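Local coordinates for protein gamma-resorcylate decarboxylase (Polaromonas, PDB 4QRO) that probably catalyses the decarboxylation of gamma-resorcylate (2,6-dihydroxybenzoate) at a manganese-bearing active site of the amidohydrolase type, at residues T153-D158 / D207-L212. Residues are numbered along the deposited sequence; the frame is centred on the assembly and turned at random.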
ATOM      1  N   THR A 153      27.651  -2.226 -10.685  1.00 37.57           N
ATOM      2  CA  THR A 153      28.646  -1.765  -9.712  1.00 36.40           C
ATOM      3  C   THR A 153      28.220  -2.129  -8.273  1.00 37.53           C
ATOM      4  O   THR A 153      29.023  -2.640  -7.501  1.00 34.57           O
ATOM      5  CB  THR A 153      28.929  -0.242  -9.871  1.00 37.78           C
ATOM      6  OG1 THR A 153      29.500   0.001 -11.165  1.00 43.17           O
ATOM      7  CG2 THR A 153      29.883   0.255  -8.837  1.00 42.17           C
ATOM      8  N   VAL A 154      26.952  -1.899  -7.938  1.00 34.41           N
ATOM      9  CA  VAL A 154      26.422  -2.280  -6.625  1.00 39.36           C
ATOM     10  C   VAL A 154      26.656  -3.767  -6.377  1.00 37.26           C
ATOM     11  O   VAL A 154      27.179  -4.128  -5.323  1.00 34.61           O
ATOM     12  CB  VAL A 154      24.895  -1.960  -6.458  1.00 36.30           C
ATOM     13  CG1 VAL A 154      24.385  -2.482  -5.126  1.00 35.04           C
ATOM     14  CG2 VAL A 154      24.605  -0.463  -6.558  1.00 38.55           C
ATOM     15  N   GLN A 155      26.306  -4.620  -7.348  1.00 34.70           N
ATOM     16  CA  GLN A 155      26.487  -6.077  -7.188  1.00 30.01           C
ATOM     17  C   GLN A 155      27.969  -6.471  -7.090  1.00 36.67           C
ATOM     18  O   GLN A 155      28.331  -7.327  -6.287  1.00 38.42           O
ATOM     19  CB  GLN A 155      25.827  -6.848  -8.330  1.00 34.97           C
ATOM     20  CG  GLN A 155      25.810  -8.354  -8.124  1.00 37.34           C
ATOM     21  CD  GLN A 155      25.375  -9.117  -9.364  1.00 46.34           C
ATOM     22  OE1 GLN A 155      24.333  -9.777  -9.359  1.00 41.75           O
ATOM     23  NE2 GLN A 155      26.156  -9.015 -10.439  1.00 40.72           N
ATOM     24  N   ALA A 156      28.824  -5.825  -7.881  1.00 35.07           N
ATOM     25  CA  ALA A 156      30.272  -6.113  -7.826  1.00 37.49           C
ATOM     26  C   ALA A 156      30.874  -5.755  -6.465  1.00 37.00           C
ATOM     27  O   ALA A 156      31.668  -6.512  -5.916  1.00 41.41           O
ATOM     28  CB  ALA A 156      31.002  -5.379  -8.941  1.00 40.21           C
ATOM     29  N   LEU A 157      30.474  -4.609  -5.912  1.00 37.17           N
ATOM     30  CA  LEU A 157      30.882  -4.202  -4.562  1.00 36.26           C
ATOM     31  C   LEU A 157      30.260  -5.093  -3.495  1.00 44.11           C
ATOM     32  O   LEU A 157      30.800  -5.208  -2.388  1.00 39.56           O
ATOM     33  CB  LEU A 157      30.506  -2.731  -4.299  1.00 35.00           C
ATOM     34  CG  LEU A 157      31.254  -1.712  -5.150  1.00 43.72           C
ATOM     35  CD1 LEU A 157      30.627  -0.333  -5.012  1.00 49.05           C
ATOM     36  CD2 LEU A 157      32.740  -1.697  -4.769  1.00 38.00           C
ATOM     37  N   ASP A 158      29.119  -5.703  -3.833  1.00 36.32           N
ATOM     38  CA  ASP A 158      28.386  -6.584  -2.926  1.00 38.87           C
ATOM     39  C   ASP A 158      27.998  -5.886  -1.615  1.00 39.07           C
ATOM     40  O   ASP A 158      28.220  -6.408  -0.512  1.00 39.64           O
ATOM     41  CB  ASP A 158      29.174  -7.880  -2.654  1.00 54.72           C
ATOM     42  CG  ASP A 158      28.332  -8.941  -1.945  1.00 51.52           C
ATOM     43  OD1 ASP A 158      27.087  -8.947  -2.093  1.00 54.76           O
ATOM     44  OD2 ASP A 158      28.918  -9.769  -1.222  1.00 49.78           O
ATOM     45  N   ASP A 207      17.022 -10.459 -12.770  1.00 35.68           N
ATOM     46  CA  ASP A 207      17.428 -11.543 -13.689  1.00 35.40           C
ATOM     47  C   ASP A 207      18.880 -11.303 -14.118  1.00 41.12           C
ATOM     48  O   ASP A 207      19.697 -12.221 -14.181  1.00 39.70           O
ATOM     49  CB  ASP A 207      16.544 -11.553 -14.932  1.00 33.58           C
ATOM     50  CG  ASP A 207      15.112 -11.944 -14.635  1.00 33.92           C
ATOM     51  OD1 ASP A 207      14.892 -12.699 -13.669  1.00 34.42           O
ATOM     52  OD2 ASP A 207      14.220 -11.512 -15.393  1.00 38.59           O
ATOM     53  N   LYS A 208      19.199 -10.053 -14.405  1.00 41.15           N
ATOM     54  CA  LYS A 208      20.556  -9.678 -14.852  1.00 32.86           C
ATOM     55  C   LYS A 208      21.586  -9.617 -13.707  1.00 41.93           C
ATOM     56  O   LYS A 208      22.739 -10.030 -13.870  1.00 41.45           O
ATOM     57  CB  LYS A 208      20.462  -8.317 -15.543  1.00 37.51           C
ATOM     58  CG  LYS A 208      21.791  -7.755 -16.039  1.00 46.77           C
ATOM     59  CD  LYS A 208      22.415  -8.654 -17.093  1.00 60.43           C
ATOM     60  CE  LYS A 208      23.748  -8.101 -17.559  1.00 88.03           C
ATOM     61  NZ  LYS A 208      24.495  -9.133 -18.321  1.00 74.95           N
ATOM     62  N   TYR A 209      21.186  -9.055 -12.561  1.00 39.47           N
ATOM     63  CA  TYR A 209      22.067  -8.927 -11.397  1.00 38.01           C
ATOM     64  C   TYR A 209      21.398  -9.631 -10.207  1.00 42.22           C
ATOM     65  O   TYR A 209      20.892  -8.984  -9.295  1.00 35.49           O
ATOM     66  CB  TYR A 209      22.353  -7.450 -11.084  1.00 33.88           C
ATOM     67  CG  TYR A 209      22.820  -6.701 -12.286  1.00 38.34           C
ATOM     68  CD1 TYR A 209      24.034  -7.034 -12.922  1.00 37.84           C
ATOM     69  CD2 TYR A 209      22.064  -5.674 -12.813  1.00 35.71           C
ATOM     70  CE1 TYR A 209      24.450  -6.351 -14.059  1.00 51.66           C
ATOM     71  CE2 TYR A 209      22.468  -4.991 -13.944  1.00 53.77           C
ATOM     72  CZ  TYR A 209      23.656  -5.327 -14.565  1.00 42.64           C
ATOM     73  OH  TYR A 209      24.026  -4.624 -15.674  1.00 42.66           O
ATOM     74  N   PRO A 210      21.391 -10.968 -10.215  1.00 44.95           N
ATOM     75  CA  PRO A 210      20.623 -11.703  -9.208  1.00 34.43           C
ATOM     76  C   PRO A 210      21.146 -11.672  -7.773  1.00 35.64           C
ATOM     77  O   PRO A 210      20.425 -12.091  -6.867  1.00 33.94           O
ATOM     78  CB  PRO A 210      20.627 -13.150  -9.756  1.00 41.58           C
ATOM     79  CG  PRO A 210      21.835 -13.223 -10.628  1.00 47.91           C
ATOM     80  CD  PRO A 210      21.949 -11.864 -11.251  1.00 38.20           C
ATOM     81  N   ALA A 211      22.375 -11.208  -7.554  1.00 31.49           N
ATOM     82  CA  ALA A 211      22.943 -11.092  -6.190  1.00 33.73           C
ATOM     83  C   ALA A 211      22.697  -9.731  -5.490  1.00 37.96           C
ATOM     84  O   ALA A 211      23.128  -9.529  -4.338  1.00 37.24           O
ATOM     85  CB  ALA A 211      24.437 -11.428  -6.209  1.00 34.44           C
ATOM     86  N   LEU A 212      21.989  -8.810  -6.152  1.00 34.51           N
ATOM     87  CA  LEU A 212      21.653  -7.522  -5.520  1.00 34.70           C
ATOM     88  C   LEU A 212      20.826  -7.721  -4.255  1.00 39.52           C
ATOM     89  O   LEU A 212      19.986  -8.644  -4.175  1.00 34.46           O
ATOM     90  CB  LEU A 212      20.843  -6.625  -6.461  1.00 32.59           C
ATOM     91  CG  LEU A 212      21.575  -6.044  -7.668  1.00 33.13           C
ATOM     92  CD1 LEU A 212      20.577  -5.330  -8.561  1.00 36.91           C
ATOM     93  CD2 LEU A 212      22.715  -5.131  -7.222  1.00 38.84           C
TER
HETATM   94  O   HOH W   1      25.172 -10.404 -12.981  1.00 40.56           O
HETATM   95  O   HOH W   2      25.272  -7.701  -3.946  1.00 47.06           O
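The last turn of helix 148-157 comes up against the type I beta turn of Tyr209 to Leu212, which follows helix 205-208, with the CA atoms of Gln155 and Leu212 5.3 Å apart. Gln155 carries most of the contact. Its CG stands anti to the backbone N (chi1 -172°) and the chain continues extended, which carries the amide across to the turn. There OE1 of Gln155 accepts the backbone N-H of Ala211 at 3.0 Å; the N-H...O angle of 156° and a donor lying in the carbonyl plane, on a lone pair, mark a well-formed bond. OE1 of Gln155 also lies 3.5 Å from CB of Tyr209, while NE2 of Gln155 is 3.8 Å from CD1 of Tyr209, at the ring edge and near its plane, the amide and ring planes being 84° apart. NE2 also donates to a water that in turn donates to Lys208 O, so both ends of the amide are engaged, one directly and one through water, which should restrict its rotation about the last torsion. Replacing Gln155 by an alanine removes the amide, and would probably leave the Ala211 N-H without this acceptor and the turn less firmly held to the helix. At the root of the Gln155 side chain, away from its amide, CD2 of Leu212 packs 3.7 Å from CB of Gln155 and 3.8 Å from CG1 of Val154, the valine and leucine side chains crossing at about a right angle. A second water donates to both Asp158 OD1 and Ala211 O, while Asp158 OD2 forms a salt bridge with Lys323. The two segments lead into the neighbouring parallel strands 161-164 and 214-216, so the contact ties together the approaches to adjacent strands on the outside of the (beta/alpha)8-type barrel expected of an amidohydrolase.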